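Local coordinates for HydG protein (PDB 4RTB), which is a radical S-adenosylmethionine enzyme with iron-sulfur clusters that makes carbon monoxide and cyanide for the maturation of [FeFe]-hydrogenase, at residues I79-A84 / S302-K307; A70-E75 / F306-A311. All blocks are in the same frame, centred on the assembly; numbering follows the deposited sequence.

Contact 1. Residues I79-A84 / S302-K307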
# COMPACT_ATOMS: atom_id res chain seq x y z
N ILE A 79 3.06 -4.36 -24.26
CA ILE A 79 1.95 -5.30 -24.09
C ILE A 79 1.70 -5.57 -22.60
O ILE A 79 0.55 -5.74 -22.18
CB ILE A 79 2.20 -6.63 -24.84
CG1 ILE A 79 0.98 -7.55 -24.76
CG2 ILE A 79 3.44 -7.35 -24.32
CD1 ILE A 79 -0.27 -6.98 -25.39
N LEU A 80 2.77 -5.58 -21.81
CA LEU A 80 2.65 -5.74 -20.36
C LEU A 80 1.82 -4.61 -19.77
O LEU A 80 0.85 -4.85 -19.05
CB LEU A 80 4.03 -5.79 -19.71
CG LEU A 80 4.12 -5.67 -18.18
CD1 LEU A 80 3.45 -6.85 -17.50
CD2 LEU A 80 5.57 -5.54 -17.75
N PHE A 81 2.21 -3.38 -20.08
CA PHE A 81 1.51 -2.20 -19.58
C PHE A 81 0.06 -2.19 -20.05
O PHE A 81 -0.85 -1.90 -19.28
CB PHE A 81 2.22 -0.92 -20.01
CG PHE A 81 3.59 -0.75 -19.41
CD1 PHE A 81 4.00 -1.54 -18.35
CD2 PHE A 81 4.46 0.21 -19.90
CE1 PHE A 81 5.26 -1.39 -17.79
CE2 PHE A 81 5.72 0.37 -19.34
CZ PHE A 81 6.12 -0.43 -18.29
N TRP A 82 -0.13 -2.53 -21.32
CA TRP A 82 -1.47 -2.62 -21.91
C TRP A 82 -2.37 -3.55 -21.09
O TRP A 82 -3.47 -3.15 -20.66
CB TRP A 82 -1.36 -3.10 -23.35
CG TRP A 82 -2.63 -3.04 -24.13
CD1 TRP A 82 -3.26 -1.91 -24.59
CD2 TRP A 82 -3.42 -4.14 -24.57
NE1 TRP A 82 -4.39 -2.26 -25.28
CE2 TRP A 82 -4.52 -3.62 -25.28
CE3 TRP A 82 -3.31 -5.53 -24.43
CZ2 TRP A 82 -5.50 -4.43 -25.84
CZ3 TRP A 82 -4.28 -6.34 -24.99
CH2 TRP A 82 -5.36 -5.79 -25.69
N GLN A 83 -1.89 -4.76 -20.86
CA GLN A 83 -2.63 -5.73 -20.05
C GLN A 83 -2.88 -5.23 -18.63
O GLN A 83 -3.97 -5.42 -18.09
CB GLN A 83 -1.88 -7.06 -20.00
CG GLN A 83 -2.47 -8.12 -20.91
CD GLN A 83 -3.91 -8.44 -20.56
OE1 GLN A 83 -4.29 -8.47 -19.39
NE2 GLN A 83 -4.73 -8.67 -21.59
N ALA A 84 -1.87 -4.59 -18.04
CA ALA A 84 -2.00 -4.05 -16.69
C ALA A 84 -3.15 -3.04 -16.60
O ALA A 84 -4.00 -3.14 -15.71
CB ALA A 84 -0.69 -3.41 -16.25
N SER A 302 14.63 1.94 -11.23
CA SER A 302 14.27 2.88 -12.28
C SER A 302 12.76 3.02 -12.39
O SER A 302 12.02 2.09 -12.05
CB SER A 302 14.87 2.46 -13.62
OG SER A 302 14.21 1.32 -14.15
N ASP A 303 12.31 4.19 -12.84
CA ASP A 303 10.89 4.48 -13.01
C ASP A 303 10.21 3.44 -13.89
O ASP A 303 9.12 2.96 -13.58
CB ASP A 303 10.70 5.87 -13.61
CG ASP A 303 10.83 6.97 -12.57
OD1 ASP A 303 10.21 6.86 -11.50
OD2 ASP A 303 11.57 7.94 -12.84
N HIS A 304 10.87 3.11 -15.00
CA HIS A 304 10.37 2.11 -15.92
C HIS A 304 10.18 0.77 -15.22
O HIS A 304 9.10 0.17 -15.29
CB HIS A 304 11.32 1.96 -17.10
CG HIS A 304 10.81 1.04 -18.16
ND1 HIS A 304 9.83 1.40 -19.06
CD2 HIS A 304 11.14 -0.24 -18.47
CE1 HIS A 304 9.57 0.39 -19.87
NE2 HIS A 304 10.36 -0.62 -19.53
N LYS A 305 11.23 0.31 -14.55
CA LYS A 305 11.18 -0.97 -13.85
C LYS A 305 10.11 -0.94 -12.76
O LYS A 305 9.44 -1.94 -12.53
CB LYS A 305 12.55 -1.31 -13.26
CG LYS A 305 13.13 -2.61 -13.79
CD LYS A 305 14.61 -2.46 -14.12
CE LYS A 305 15.21 -3.79 -14.57
NZ LYS A 305 14.46 -4.39 -15.71
N PHE A 306 9.96 0.20 -12.10
CA PHE A 306 8.91 0.38 -11.09
C PHE A 306 7.53 0.14 -11.69
O PHE A 306 6.73 -0.65 -11.16
CB PHE A 306 8.99 1.78 -10.49
CG PHE A 306 8.33 1.91 -9.15
CD1 PHE A 306 8.35 0.85 -8.26
CD2 PHE A 306 7.69 3.08 -8.78
CE1 PHE A 306 7.74 0.96 -7.02
CE2 PHE A 306 7.09 3.20 -7.55
CZ PHE A 306 7.11 2.14 -6.66
N LYS A 307 7.25 0.83 -12.80
CA LYS A 307 6.01 0.65 -13.53
C LYS A 307 5.82 -0.82 -13.89
O LYS A 307 4.71 -1.35 -13.83
CB LYS A 307 6.00 1.52 -14.79
CG LYS A 307 5.97 3.02 -14.50
CD LYS A 307 6.78 3.84 -15.51
CE LYS A 307 6.09 3.96 -16.86
NZ LYS A 307 6.83 4.88 -17.77
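Phe81 drives its ring from helix 74-91 against the first turn of helix 303-316, where it meets His304 and Lys307. The aromatic part is an offset edge-to-face pair: the edge of Phe81 is turned toward the face of the imidazole, with centroids 5.6 Å apart and planes at 63°. CZ and CE2 of the phenyl ring do the touching, and Phe81 CZ lies 3.9 Å from His304 CE1. His304 reaches this spot because its CG swings anti to the backbone N (chi1 -175°); its NE2 is then taken up by Asp77, one turn earlier on the Phe81 helix.

The rest is van der Waals packing. Phe81 CZ comes within 4.0 Å of Lys307 CB, and CE1 also rests on the Lys307 carbonyl, the two side chains crossing at about a right angle. The polar end of Lys307 heads elsewhere, to a long, weak ion pair with Glu335, while Leu339 of helix 330-339 adds to the packing of Phe81.

Within 302-307 one polar bond caps the helix start: OG of the N-cap Ser302 accepts from Lys305 N at 3.2 Å. Helix 74-91, preceding the first barrel strand, thus packs on a barrel helix, away from the active site. No hydrogen bond crosses between 79-84 and 302-307, so the contact rests on aromatic and aliphatic packing; the Asp77 bond probably limits how the imidazole can turn.

Contact 2. Residues A70-E75 / F306-A311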
# COMPACT_ATOMS: atom_id res chain seq x y z
N ALA A 70 12.65 -8.99 -15.63
CA ALA A 70 14.09 -8.94 -15.87
C ALA A 70 14.46 -8.32 -17.21
O ALA A 70 15.47 -7.62 -17.32
CB ALA A 70 14.68 -10.34 -15.75
N ASN A 71 13.65 -8.59 -18.24
CA ASN A 71 13.98 -8.17 -19.60
C ASN A 71 13.21 -6.95 -20.08
O ASN A 71 11.98 -6.90 -19.98
CB ASN A 71 13.73 -9.33 -20.57
CG ASN A 71 14.56 -10.56 -20.24
OD1 ASN A 71 15.60 -10.79 -20.85
ND2 ASN A 71 14.10 -11.34 -19.28
N ASP A 72 13.93 -5.96 -20.60
CA ASP A 72 13.31 -4.74 -21.10
C ASP A 72 13.33 -4.66 -22.63
O ASP A 72 14.34 -4.28 -23.23
CB ASP A 72 14.00 -3.50 -20.52
CG ASP A 72 13.77 -3.35 -19.03
OD1 ASP A 72 14.52 -2.59 -18.38
OD2 ASP A 72 12.84 -3.99 -18.50
N THR A 73 12.22 -5.03 -23.26
CA THR A 73 12.07 -4.85 -24.70
C THR A 73 10.81 -4.04 -24.98
O THR A 73 9.88 -4.03 -24.18
CB THR A 73 11.98 -6.20 -25.45
OG1 THR A 73 10.63 -6.65 -25.49
CG2 THR A 73 12.85 -7.26 -24.78
N GLU A 74 10.78 -3.35 -26.12
CA GLU A 74 9.67 -2.47 -26.46
C GLU A 74 8.33 -3.21 -26.49
O GLU A 74 7.38 -2.81 -25.80
CB GLU A 74 9.91 -1.80 -27.81
N GLU A 75 8.27 -4.28 -27.27
CA GLU A 75 7.04 -5.06 -27.41
C GLU A 75 6.56 -5.58 -26.06
O GLU A 75 5.41 -5.36 -25.68
CB GLU A 75 7.26 -6.24 -28.37
N PHE A 306 9.96 0.20 -12.10
CA PHE A 306 8.91 0.38 -11.09
C PHE A 306 7.53 0.14 -11.69
O PHE A 306 6.73 -0.65 -11.16
CB PHE A 306 8.99 1.78 -10.49
CG PHE A 306 8.33 1.91 -9.15
CD1 PHE A 306 8.35 0.85 -8.26
CD2 PHE A 306 7.69 3.08 -8.78
CE1 PHE A 306 7.74 0.96 -7.02
CE2 PHE A 306 7.09 3.20 -7.55
CZ PHE A 306 7.11 2.14 -6.66
N LYS A 307 7.25 0.83 -12.80
CA LYS A 307 6.01 0.65 -13.53
C LYS A 307 5.82 -0.82 -13.89
O LYS A 307 4.71 -1.35 -13.83
CB LYS A 307 6.00 1.52 -14.79
CG LYS A 307 5.97 3.02 -14.50
CD LYS A 307 6.78 3.84 -15.51
CE LYS A 307 6.09 3.96 -16.86
NZ LYS A 307 6.83 4.88 -17.77
N LYS A 308 6.93 -1.49 -14.22
CA LYS A 308 6.91 -2.93 -14.46
C LYS A 308 6.49 -3.73 -13.22
O LYS A 308 5.78 -4.72 -13.35
CB LYS A 308 8.28 -3.41 -14.94
CG LYS A 308 8.39 -3.57 -16.43
CD LYS A 308 9.70 -4.24 -16.79
CE LYS A 308 9.70 -4.71 -18.23
NZ LYS A 308 10.99 -5.34 -18.57
N ILE A 309 6.95 -3.31 -12.04
CA ILE A 309 6.58 -4.03 -10.83
C ILE A 309 5.10 -3.88 -10.56
O ILE A 309 4.42 -4.88 -10.31
CB ILE A 309 7.34 -3.56 -9.56
CG1 ILE A 309 8.76 -3.11 -9.88
CG2 ILE A 309 7.38 -4.67 -8.53
CD1 ILE A 309 9.51 -2.58 -8.68
N VAL A 310 4.58 -2.66 -10.60
CA VAL A 310 3.16 -2.46 -10.30
C VAL A 310 2.28 -3.12 -11.37
O VAL A 310 1.16 -3.56 -11.09
CB VAL A 310 2.78 -0.96 -10.15
CG1 VAL A 310 3.97 -0.17 -9.62
CG2 VAL A 310 2.28 -0.37 -11.46
N ALA A 311 2.80 -3.20 -12.59
CA ALA A 311 2.07 -3.82 -13.69
C ALA A 311 1.98 -5.32 -13.46
O ALA A 311 0.89 -5.89 -13.48
CB ALA A 311 2.74 -3.52 -15.02
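Lys308 loses the most surface here, stretching from helix 303-316 to the loop 71-73 so that its ammonium group ends beside Asn71 O and the carboxylate of Asp72. The chain is extended beyond CG, with chi2, chi3 and chi4 all near 180°, and this full length bridges a gap of 9.4 Å between Lys308 CA and Asp72 CA. NZ donates to Asn71 O in the model, but the modelled separation is too short to be taken literally at this resolution. Ala68 O is a further acceptor, and Phe69 O a weak one. The amine thus sits among carbonyls at the C-terminal end of helix 62-70, where the helix dipole would probably favour a positive charge.

Helix 303-316 connects strands 281-283 and 321-324, which pair in parallel, and so forms the helix of a beta-alpha-beta crossover in the barrel of this radical SAM enzyme. The loop it meets is the short turn joining helices 62-70 and 74-91, ahead of the first barrel strand.

Asp72 comes to Lys308 obliquely: with its CG beside the backbone N (chi1 -68°), the carboxylate comes round to the amine. OD2 faces the amine in a salt bridge whose exact geometry is doubtful, since the two atoms overlap in the model. Asn71 takes part through its backbone carbonyl; its side chain points away from 306-311, and ND2 bonds to Ile67 O.

The centres of contacts 1 and 2 lie about 4 Å apart, on the same side of the chain's centre and away from the iron-sulfur cluster and S-adenosylmethionine sites. Along the chain, 70-75 and 79-84 come first, then more than 200 residues pass before 302-307 and 306-311, which share Phe306 and Lys307. Both contacts join helix 74-91, or the turn leading into it, to helix 303-316. They are continuous: Leu80 CD2 packs on Lys308 CG at 3.7 Å, Ala84 meets Ala311, and Lys305 forms a weak ion pair with Asp72. Together they form a single interface between helix 74-91, with the turn before it, and a barrel helix from much later in the sequence.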